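PDB 3QFF: N5-carboxyaminoimidazole ribonucleotide synthetase, which probably carboxylates 5-aminoimidazole ribonucleotide at N5 with bicarbonate and ATP, a step of purine biosynthesis. Local coordinates for residues M28-Y38 with F295-L305. Sequence-based numbering, arbitrary orientation.
Sequences MMALAAKEMGY and FGQHIRAICNL
M28 lays its CB almost squarely over the centre of the F295 ring, 3.4 Å from the centroid and 5° off the normal, as a CH-pi contact. Its SD lies obliquely off the ring near CE1, a Met-aromatic contact, and the bend at the last torsion (chi3 -74°) brings CE to CZ, while CG of M29 lies at the ring edge. Here the helices are tightest: the CA atoms of M29 and F295 are 5.0 Å apart, and A32 sets its CB 3.7 Å from the backbone N of G296. M29 runs extended past F295, at about a right angle to it, until its CE rests over a face of the H298 imidazole, whose two nitrogens bond to T257 and T80. I299 comes next, CG1 against CB of A33 (4.0 Å) and CG2 against CE of M36.

Toward the C-terminal ends the backbones part, to 6.3 Å between the CA atoms of A33 and I299, and longer side chains bridge between them. Both helices end in Schellman motifs, with G37 and N304 as C-prime residues. SD of M36 sits over one face of the R300 guanidinium, whose rotation is fixed by a bond from NH1 to O of G296 (3.0 Å); NH1 stands above that carbonyl plane, and R300 N grips the same O from the opposite face. C303 SG meets the Y38 ring obliquely, and L305 CD1 reaches the ring edge; the Y38 hydroxyl bonds to the carbonyl of I11. Among the touching residues A32 alone is partly exposed. L341 and Y340 of the second subunit pack on M36 and R300.

The axes of 28-35 and 295-303 cross at -69°, 8.3 Å apart, joining helix 24-35 of the Rossmann-like preATP-grasp domain to helix 294-303, with I17 of strand 16-20 beneath A33, Y38, I299 and C303, and strand 78-81 alongside M29 and I302.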
loop_
_atom_site.group_PDB
_atom_site.type_symbol
_atom_site.label_atom_id
_atom_site.label_comp_id
_atom_site.label_asym_id
_atom_site.label_seq_id
_atom_site.Cartn_x
_atom_site.Cartn_y
_atom_site.Cartn_z
ATOM N N MET A 28 9.439 1.709 -3.490
ATOM C CA MET A 28 8.162 1.003 -3.559
ATOM C C MET A 28 8.237 -0.478 -3.148
ATOM O O MET A 28 7.303 -0.988 -2.515
ATOM C CB MET A 28 7.517 1.198 -4.927
ATOM C CG MET A 28 6.937 2.603 -5.064
ATOM S SD MET A 28 6.220 2.950 -6.669
ATOM C CE MET A 28 7.654 3.140 -7.736
ATOM N N MET A 29 9.344 -1.149 -3.461
ATOM C CA MET A 29 9.580 -2.520 -2.946
ATOM C C MET A 29 9.610 -2.450 -1.414
ATOM O O MET A 29 9.048 -3.298 -0.709
ATOM C CB MET A 29 10.956 -3.050 -3.403
ATOM C CG MET A 29 11.077 -3.578 -4.837
ATOM S SD MET A 29 12.812 -4.113 -5.118
ATOM C CE MET A 29 12.831 -4.440 -6.882
ATOM N N ALA A 30 10.315 -1.445 -0.912
ATOM C CA ALA A 30 10.565 -1.320 0.521
ATOM C C ALA A 30 9.289 -0.998 1.299
ATOM O O ALA A 30 9.094 -1.499 2.410
ATOM C CB ALA A 30 11.647 -0.273 0.778
ATOM N N LEU A 31 8.420 -0.177 0.707
ATOM C CA LEU A 31 7.108 0.116 1.303
ATOM C C LEU A 31 6.225 -1.127 1.392
ATOM O O LEU A 31 5.562 -1.357 2.411
ATOM C CB LEU A 31 6.398 1.252 0.550
ATOM C CG LEU A 31 7.007 2.648 0.840
ATOM C CD1 LEU A 31 6.583 3.664 -0.202
ATOM C CD2 LEU A 31 6.606 3.141 2.231
ATOM N N ALA A 32 6.253 -1.939 0.337
ATOM C CA ALA A 32 5.516 -3.207 0.289
ATOM C C ALA A 32 6.050 -4.171 1.351
ATOM O O ALA A 32 5.285 -4.871 2.032
ATOM C CB ALA A 32 5.663 -3.834 -1.123
ATOM N N ALA A 33 7.376 -4.221 1.480
ATOM C CA ALA A 33 8.016 -5.164 2.405
ATOM C C ALA A 33 7.712 -4.784 3.858
ATOM O O ALA A 33 7.544 -5.648 4.714
ATOM C CB ALA A 33 9.521 -5.192 2.166
ATOM N N LYS A 34 7.658 -3.479 4.109
ATOM C CA LYS A 34 7.417 -2.938 5.446
ATOM C C LYS A 34 6.007 -3.302 5.943
ATOM O O LYS A 34 5.822 -3.576 7.127
ATOM C CB LYS A 34 7.633 -1.425 5.428
ATOM C CG LYS A 34 8.578 -0.896 6.508
ATOM C CD LYS A 34 10.028 -1.014 6.095
ATOM C CE LYS A 34 10.929 -0.161 6.989
ATOM N NZ LYS A 34 11.213 -0.807 8.303
ATOM N N GLU A 35 5.018 -3.327 5.040
ATOM C CA GLU A 35 3.642 -3.712 5.423
ATOM C C GLU A 35 3.608 -5.125 5.997
ATOM O O GLU A 35 2.831 -5.412 6.901
ATOM C CB GLU A 35 2.667 -3.588 4.244
ATOM C CG GLU A 35 2.339 -2.126 3.921
ATOM C CD GLU A 35 1.835 -1.892 2.511
ATOM O OE1 GLU A 35 1.115 -2.769 1.964
ATOM O OE2 GLU A 35 2.143 -0.798 1.958
ATOM N N MET A 36 4.485 -5.975 5.474
ATOM C CA MET A 36 4.588 -7.370 5.866
ATOM C C MET A 36 5.604 -7.583 6.983
ATOM O O MET A 36 5.900 -8.715 7.338
ATOM C CB MET A 36 4.953 -8.230 4.648
ATOM C CG MET A 36 3.743 -8.720 3.852
ATOM S SD MET A 36 4.180 -9.777 2.440
ATOM C CE MET A 36 5.034 -8.593 1.421
ATOM N N GLY A 37 6.145 -6.490 7.516
ATOM C CA GLY A 37 6.998 -6.531 8.692
ATOM C C GLY A 37 8.448 -6.887 8.425
ATOM O O GLY A 37 9.128 -7.369 9.327
ATOM N N TYR A 38 8.913 -6.676 7.190
ATOM C CA TYR A 38 10.335 -6.813 6.870
ATOM C C TYR A 38 11.119 -5.554 7.227
ATOM O O TYR A 38 10.583 -4.440 7.220
ATOM C CB TYR A 38 10.547 -7.157 5.385
ATOM C CG TYR A 38 10.104 -8.544 5.049
ATOM C CD1 TYR A 38 10.930 -9.640 5.298
ATOM C CD2 TYR A 38 8.831 -8.777 4.516
ATOM C CE1 TYR A 38 10.517 -10.927 5.012
ATOM C CE2 TYR A 38 8.403 -10.074 4.224
ATOM C CZ TYR A 38 9.248 -11.140 4.471
ATOM O OH TYR A 38 8.815 -12.414 4.181
ATOM N N PHE A 295 5.019 -4.826 -6.637
ATOM C CA PHE A 295 5.968 -4.714 -5.530
ATOM C C PHE A 295 5.731 -5.729 -4.416
ATOM O O PHE A 295 6.683 -6.401 -3.962
ATOM C CB PHE A 295 6.018 -3.262 -4.992
ATOM C CG PHE A 295 6.410 -2.263 -6.048
ATOM C CD1 PHE A 295 5.456 -1.460 -6.675
ATOM C CD2 PHE A 295 7.736 -2.186 -6.459
ATOM C CE1 PHE A 295 5.842 -0.570 -7.684
ATOM C CE2 PHE A 295 8.137 -1.318 -7.464
ATOM C CZ PHE A 295 7.187 -0.501 -8.081
ATOM N N GLY A 296 4.481 -5.830 -3.962
ATOM C CA GLY A 296 4.108 -6.896 -3.020
ATOM C C GLY A 296 4.406 -8.276 -3.596
ATOM O O GLY A 296 4.832 -9.183 -2.862
ATOM N N GLN A 297 4.184 -8.440 -4.902
ATOM C CA GLN A 297 4.485 -9.706 -5.590
ATOM C C GLN A 297 5.973 -10.016 -5.607
ATOM O O GLN A 297 6.378 -11.147 -5.345
ATOM C CB GLN A 297 3.933 -9.730 -7.028
ATOM C CG GLN A 297 2.423 -9.818 -7.118
ATOM C CD GLN A 297 1.864 -11.181 -6.676
ATOM O OE1 GLN A 297 2.135 -11.655 -5.567
ATOM N NE2 GLN A 297 1.068 -11.798 -7.539
ATOM N N HIS A 298 6.785 -9.011 -5.914
ATOM C CA HIS A 298 8.234 -9.191 -6.003
ATOM C C HIS A 298 8.813 -9.632 -4.654
ATOM O O HIS A 298 9.649 -10.554 -4.595
ATOM C CB HIS A 298 8.920 -7.904 -6.490
ATOM C CG HIS A 298 10.403 -8.044 -6.655
ATOM N ND1 HIS A 298 10.982 -8.603 -7.774
ATOM C CD2 HIS A 298 11.425 -7.698 -5.837
ATOM C CE1 HIS A 298 12.297 -8.597 -7.640
ATOM N NE2 HIS A 298 12.591 -8.067 -6.464
ATOM N N ILE A 299 8.368 -8.977 -3.580
ATOM C CA ILE A 299 8.802 -9.358 -2.229
ATOM C C ILE A 299 8.431 -10.821 -1.908
ATOM O O ILE A 299 9.286 -11.603 -1.462
ATOM C CB ILE A 299 8.263 -8.391 -1.135
ATOM C CG1 ILE A 299 8.836 -6.970 -1.314
ATOM C CG2 ILE A 299 8.598 -8.919 0.269
ATOM C CD1 ILE A 299 10.380 -6.896 -1.441
ATOM N N ARG A 300 7.171 -11.189 -2.151
ATOM C CA ARG A 300 6.702 -12.568 -1.919
ATOM C C ARG A 300 7.500 -13.571 -2.732
ATOM O O ARG A 300 7.832 -14.628 -2.223
ATOM C CB ARG A 300 5.218 -12.730 -2.253
ATOM C CG ARG A 300 4.287 -11.967 -1.337
ATOM C CD ARG A 300 2.874 -11.839 -1.951
ATOM N NE ARG A 300 1.894 -11.417 -0.951
ATOM C CZ ARG A 300 1.694 -10.159 -0.543
ATOM N NH1 ARG A 300 2.405 -9.159 -1.044
ATOM N NH2 ARG A 300 0.774 -9.895 0.389
ATOM N N ALA A 301 7.789 -13.235 -3.990
ATOM C CA ALA A 301 8.517 -14.116 -4.898
ATOM C C ALA A 301 9.933 -14.445 -4.409
ATOM O O ALA A 301 10.344 -15.615 -4.416
ATOM C CB ALA A 301 8.579 -13.516 -6.331
ATOM N N ILE A 302 10.677 -13.421 -4.002
ATOM C CA ILE A 302 12.058 -13.638 -3.576
ATOM C C ILE A 302 12.143 -14.266 -2.174
ATOM O O ILE A 302 13.109 -14.966 -1.866
ATOM C CB ILE A 302 12.926 -12.360 -3.669
ATOM C CG1 ILE A 302 12.450 -11.305 -2.668
ATOM C CG2 ILE A 302 12.966 -11.837 -5.137
ATOM C CD1 ILE A 302 13.405 -10.126 -2.499
ATOM N N CYS A 303 11.148 -13.990 -1.335
ATOM C CA CYS A 303 11.101 -14.544 0.014
ATOM C C CYS A 303 10.444 -15.924 0.026
ATOM O O CYS A 303 10.419 -16.591 1.065
ATOM C CB CYS A 303 10.349 -13.609 0.975
ATOM S SG CYS A 303 11.170 -12.031 1.311
ATOM N N ASN A 304 9.918 -16.342 -1.131
ATOM C CA ASN A 304 9.234 -17.630 -1.291
ATOM C C ASN A 304 7.983 -17.749 -0.413
ATOM O O ASN A 304 7.731 -18.773 0.219
ATOM C CB ASN A 304 10.213 -18.804 -1.077
ATOM C CG ASN A 304 9.727 -20.108 -1.706
ATOM O OD1 ASN A 304 8.917 -20.103 -2.638
ATOM N ND2 ASN A 304 10.231 -21.239 -1.196
ATOM N N LEU A 305 7.206 -16.674 -0.356
ATOM C CA LEU A 305 5.870 -16.727 0.235
ATOM C C LEU A 305 4.868 -17.051 -0.869
ATOM O O LEU A 305 5.181 -16.906 -2.063
ATOM C CB LEU A 305 5.521 -15.385 0.883
ATOM C CG LEU A 305 6.573 -14.758 1.804
ATOM C CD1 LEU A 305 6.108 -13.384 2.231
ATOM C CD2 LEU A 305 6.850 -15.652 3.034
#